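Local coordinates for protein TqaA (PDB 5EJD) that probably carries intermediates on a phosphopantetheine arm as one thiolation (carrier) domain of a much larger nonribosomal peptide synthetase, at residues K2-T6 / D7-E11; H65-L68 / S69-A72. One frame throughout, in Å; residues are numbered along the deposited sequence.

Contact 1 of 2, residues K2-T6 / D7-E11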
loop_
_atom_site.group_PDB
_atom_site.type_symbol
_atom_site.label_atom_id
_atom_site.label_comp_id
_atom_site.label_asym_id
_atom_site.label_seq_id
_atom_site.Cartn_x
_atom_site.Cartn_y
_atom_site.Cartn_z
ATOM N N LYS B 2 -8.843 20.043 -29.408
ATOM C CA LYS B 2 -9.798 19.001 -29.997
ATOM C C LYS B 2 -11.058 18.605 -29.149
ATOM O O LYS B 2 -10.935 17.998 -28.099
ATOM C CB LYS B 2 -9.042 17.727 -30.372
ATOM C CG LYS B 2 -9.888 16.788 -31.214
ATOM C CD LYS B 2 -9.106 15.667 -31.880
ATOM C CE LYS B 2 -10.045 14.484 -32.221
ATOM N NZ LYS B 2 -9.406 13.326 -32.910
ATOM N N GLN B 3 -12.256 18.876 -29.672
ATOM C CA GLN B 3 -13.502 18.838 -28.893
ATOM C C GLN B 3 -13.962 17.415 -28.514
ATOM O O GLN B 3 -13.717 16.434 -29.225
ATOM C CB GLN B 3 -14.625 19.573 -29.663
ATOM C CG GLN B 3 -15.841 19.977 -28.890
ATOM C CD GLN B 3 -17.111 20.174 -29.741
ATOM O OE1 GLN B 3 -17.120 19.947 -30.954
ATOM N NE2 GLN B 3 -18.185 20.611 -29.094
ATOM N N LEU B 4 -14.606 17.314 -27.355
ATOM C CA LEU B 4 -15.193 16.047 -26.929
ATOM C C LEU B 4 -16.487 15.806 -27.697
ATOM O O LEU B 4 -17.413 16.619 -27.668
ATOM C CB LEU B 4 -15.459 16.032 -25.430
ATOM C CG LEU B 4 -14.272 16.332 -24.494
ATOM C CD1 LEU B 4 -14.733 16.792 -23.124
ATOM C CD2 LEU B 4 -13.267 15.205 -24.440
ATOM N N SER B 5 -16.562 14.641 -28.313
ATOM C CA SER B 5 -17.569 14.364 -29.312
ATOM C C SER B 5 -18.588 13.291 -28.842
ATOM O O SER B 5 -19.745 13.398 -29.185
ATOM C CB SER B 5 -16.941 14.026 -30.666
ATOM O OG SER B 5 -16.538 12.687 -30.653
ATOM N N THR B 6 -18.185 12.295 -28.047
ATOM C CA THR B 6 -19.118 11.249 -27.593
ATOM C C THR B 6 -19.450 11.402 -26.127
ATOM O O THR B 6 -18.819 12.157 -25.413
ATOM C CB THR B 6 -18.575 9.811 -27.829
ATOM O OG1 THR B 6 -17.697 9.424 -26.761
ATOM C CG2 THR B 6 -17.821 9.709 -29.158
ATOM N N ASP B 7 -20.452 10.673 -25.677
ATOM C CA ASP B 7 -20.816 10.667 -24.256
ATOM C C ASP B 7 -19.771 10.005 -23.377
ATOM O O ASP B 7 -19.603 10.388 -22.220
ATOM C CB ASP B 7 -22.171 9.959 -24.037
ATOM C CG ASP B 7 -23.359 10.839 -24.418
ATOM O OD1 ASP B 7 -23.199 12.082 -24.557
ATOM O OD2 ASP B 7 -24.472 10.294 -24.589
ATOM N N ALA B 8 -19.148 8.959 -23.907
ATOM C CA ALA B 8 -18.067 8.288 -23.241
ATOM C C ALA B 8 -16.849 9.245 -23.062
ATOM O O ALA B 8 -16.228 9.245 -22.005
ATOM C CB ALA B 8 -17.653 7.034 -24.009
ATOM N N GLU B 9 -16.538 10.045 -24.080
ATOM C CA GLU B 9 -15.457 11.005 -23.979
ATOM C C GLU B 9 -15.766 12.018 -22.902
ATOM O O GLU B 9 -14.895 12.368 -22.121
ATOM C CB GLU B 9 -15.156 11.675 -25.318
ATOM C CG GLU B 9 -14.629 10.716 -26.385
ATOM C CD GLU B 9 -14.131 11.408 -27.670
ATOM O OE1 GLU B 9 -14.437 12.601 -27.918
ATOM O OE2 GLU B 9 -13.458 10.721 -28.475
ATOM N N ARG B 10 -17.001 12.470 -22.807
ATOM C CA ARG B 10 -17.346 13.433 -21.776
ATOM C C ARG B 10 -17.217 12.856 -20.393
ATOM O O ARG B 10 -16.755 13.546 -19.487
ATOM C CB ARG B 10 -18.777 13.991 -21.960
ATOM C CG ARG B 10 -18.906 14.964 -23.124
ATOM C CD ARG B 10 -20.324 15.445 -23.401
ATOM N NE ARG B 10 -20.354 15.751 -24.829
ATOM C CZ ARG B 10 -20.879 14.979 -25.779
ATOM N NH1 ARG B 10 -21.514 13.853 -25.483
ATOM N NH2 ARG B 10 -20.783 15.362 -27.039
ATOM N N GLU B 11 -17.736 11.653 -20.195
ATOM C CA GLU B 11 -17.748 11.079 -18.856
ATOM C C GLU B 11 -16.295 10.817 -18.433
ATOM O O GLU B 11 -15.912 11.073 -17.301
ATOM C CB GLU B 11 -18.661 9.833 -18.649
ATOM C CG GLU B 11 -19.755 10.081 -17.598
ATOM C CD GLU B 11 -19.341 10.577 -16.185
ATOM O OE1 GLU B 11 -18.175 10.558 -15.696
ATOM O OE2 GLU B 11 -20.289 10.998 -15.502
#
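A local helix N-cap joins T6 to E9 where the leading loop enters the first turn of helix 7-20, on the surface of this carrier domain. T6 OG1 accepts from E9 N at 3.0 Å and 163°, a capping bond set by a chi1 of 83° that tucks the hydroxyl over its own backbone, facing the helix's first N-H groups. E9 answers with an extended side chain reaching back to the loop, where OE1 takes the S5 N hydrogen at 3.0 Å and 170°, on the anti side and somewhat out of the carboxylate plane. S5 OG adds a weak bond to the same oxygen at 3.4 Å. L4 slants across the E9 side chain, its CD2 4.1 Å from E9 CB. R10 folds its guanidinium over the T6 carbonyl, T6 O above one face, while R10 NH1 forms a salt bridge with D7 OD1 at 2.6 Å. With an alanine in place of E9, S5 N would probably lose its carboxylate acceptor and the loop part of its hold on the helix. Cap and carboxylate thus satisfy backbone N-H groups on both sides of the turn, and the acidic D7 and E9 probably suit the positive end of the helix dipole.

Contact 2 of 2, residues H65-L68 / S69-A72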
loop_
_atom_site.group_PDB
_atom_site.type_symbol
_atom_site.label_atom_id
_atom_site.label_comp_id
_atom_site.label_asym_id
_atom_site.label_seq_id
_atom_site.Cartn_x
_atom_site.Cartn_y
_atom_site.Cartn_z
ATOM N N HIS B 65 -4.031 2.335 -24.080
ATOM C CA HIS B 65 -4.724 3.406 -24.775
ATOM C C HIS B 65 -4.711 4.689 -23.986
ATOM O O HIS B 65 -5.718 5.135 -23.458
ATOM C CB HIS B 65 -6.134 2.977 -25.061
ATOM C CG HIS B 65 -6.193 1.810 -25.963
ATOM N ND1 HIS B 65 -6.603 0.560 -25.548
ATOM C CD2 HIS B 65 -5.779 1.683 -27.248
ATOM C CE1 HIS B 65 -6.468 -0.282 -26.552
ATOM N NE2 HIS B 65 -5.973 0.378 -27.591
ATOM N N PRO B 66 -3.531 5.296 -23.896
ATOM C CA PRO B 66 -3.323 6.475 -23.046
ATOM C C PRO B 66 -4.055 7.737 -23.507
ATOM O O PRO B 66 -4.187 8.676 -22.722
ATOM C CB PRO B 66 -1.810 6.693 -23.124
ATOM C CG PRO B 66 -1.423 6.128 -24.448
ATOM C CD PRO B 66 -2.327 4.949 -24.670
ATOM N N VAL B 67 -4.516 7.763 -24.753
ATOM C CA VAL B 67 -5.171 8.946 -25.292
ATOM C C VAL B 67 -6.654 8.850 -25.016
ATOM O O VAL B 67 -7.268 7.787 -25.214
ATOM C CB VAL B 67 -4.885 9.092 -26.805
ATOM C CG1 VAL B 67 -5.780 10.155 -27.430
ATOM C CG2 VAL B 67 -3.431 9.458 -27.025
ATOM N N LEU B 68 -7.257 9.960 -24.598
ATOM C CA LEU B 68 -8.638 9.925 -24.111
ATOM C C LEU B 68 -9.616 9.312 -25.099
ATOM O O LEU B 68 -10.375 8.410 -24.742
ATOM C CB LEU B 68 -9.110 11.302 -23.722
ATOM C CG LEU B 68 -10.358 11.356 -22.837
ATOM C CD1 LEU B 68 -10.343 12.624 -22.018
ATOM C CD2 LEU B 68 -11.634 11.323 -23.633
ATOM N N SER B 69 -9.608 9.793 -26.330
ATOM C CA SER B 69 -10.548 9.317 -27.333
ATOM C C SER B 69 -10.395 7.823 -27.559
ATOM O O SER B 69 -11.397 7.137 -27.729
ATOM C CB SER B 69 -10.380 10.083 -28.661
ATOM O OG SER B 69 -9.087 9.890 -29.195
ATOM N N GLU B 70 -9.160 7.325 -27.595
ATOM C CA GLU B 70 -8.913 5.885 -27.758
ATOM C C GLU B 70 -9.365 5.051 -26.577
ATOM O O GLU B 70 -9.933 3.985 -26.748
ATOM C CB GLU B 70 -7.471 5.621 -27.989
ATOM C CG GLU B 70 -6.910 6.042 -29.335
ATOM C CD GLU B 70 -5.449 5.452 -29.398
ATOM O OE1 GLU B 70 -4.656 5.544 -28.404
ATOM O OE2 GLU B 70 -5.063 4.764 -30.360
ATOM N N LEU B 71 -9.195 5.581 -25.374
ATOM C CA LEU B 71 -9.660 4.891 -24.196
ATOM C C LEU B 71 -11.185 4.840 -24.146
ATOM O O LEU B 71 -11.771 3.860 -23.671
ATOM C CB LEU B 71 -9.105 5.551 -22.911
ATOM C CG LEU B 71 -9.533 4.963 -21.562
ATOM C CD1 LEU B 71 -9.118 3.509 -21.425
ATOM C CD2 LEU B 71 -8.952 5.770 -20.440
ATOM N N ALA B 72 -11.829 5.910 -24.587
ATOM C CA ALA B 72 -13.299 5.933 -24.610
ATOM C C ALA B 72 -13.924 4.889 -25.521
ATOM O O ALA B 72 -15.011 4.427 -25.229
ATOM C CB ALA B 72 -13.780 7.321 -24.968
#
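H65 lays its CB against the backbone of E70, 4.1 Å from E70 C, and its ring stands across the end of that glutamate. The two side chains meet at about a right angle, ring and carboxylate planes 89° apart, with E70 OE1 at the ring edge, 4.2 Å from H65 CD2. The ring nitrogens and the carboxylate oxygens do not meet, so this is packing and not a polar bond. The same OE1 rests 3.9 Å from V67 CB, because E70, extended beyond CG, runs back along the loop that precedes its own helix. V67 points CG1 anti to its backbone N (chi1 169°), which brings that methyl to 3.8 Å from S69 OG. S69 OG has a weak hydrogen bond to A29 O. On the helix side, L71 CB sits 3.5 Å from H65 O. Two backbone bonds then start the helix, L71 N to V67 O at 2.9 Å and A72 N to L68 O. Beyond the contact, L68 packs on L12 and W16 of helix 7-20, and L71 reaches both L12 and I62. P66 lies about 12 Å, side chain to side chain, from S40, which carries the phosphopantetheine. V67 is the N-cap residue of helix 68-74, at the end of the short loop from helix 59-64 into the last helix of the four-helix carrier-protein fold.

Overall arrangement
From the N terminus, contact 1 closes the turn from the leading loop into helix 7-20. The chain next runs through the long loop to S40, helix 40-52 and helix 59-64 before contact 2 closes the turn into helix 68-74. The two are in series, neither nested nor crossed, and their centres lie 11 Å apart. They touch directly: E9 packs on L68, S69 and A72, and A8 on A72, so the first and last helices of the bundle come together. A29, in the loop before helix 40-52, touches E9 and pairs by backbone hydrogen bonds with K2 and S69, tying that loop to both turns.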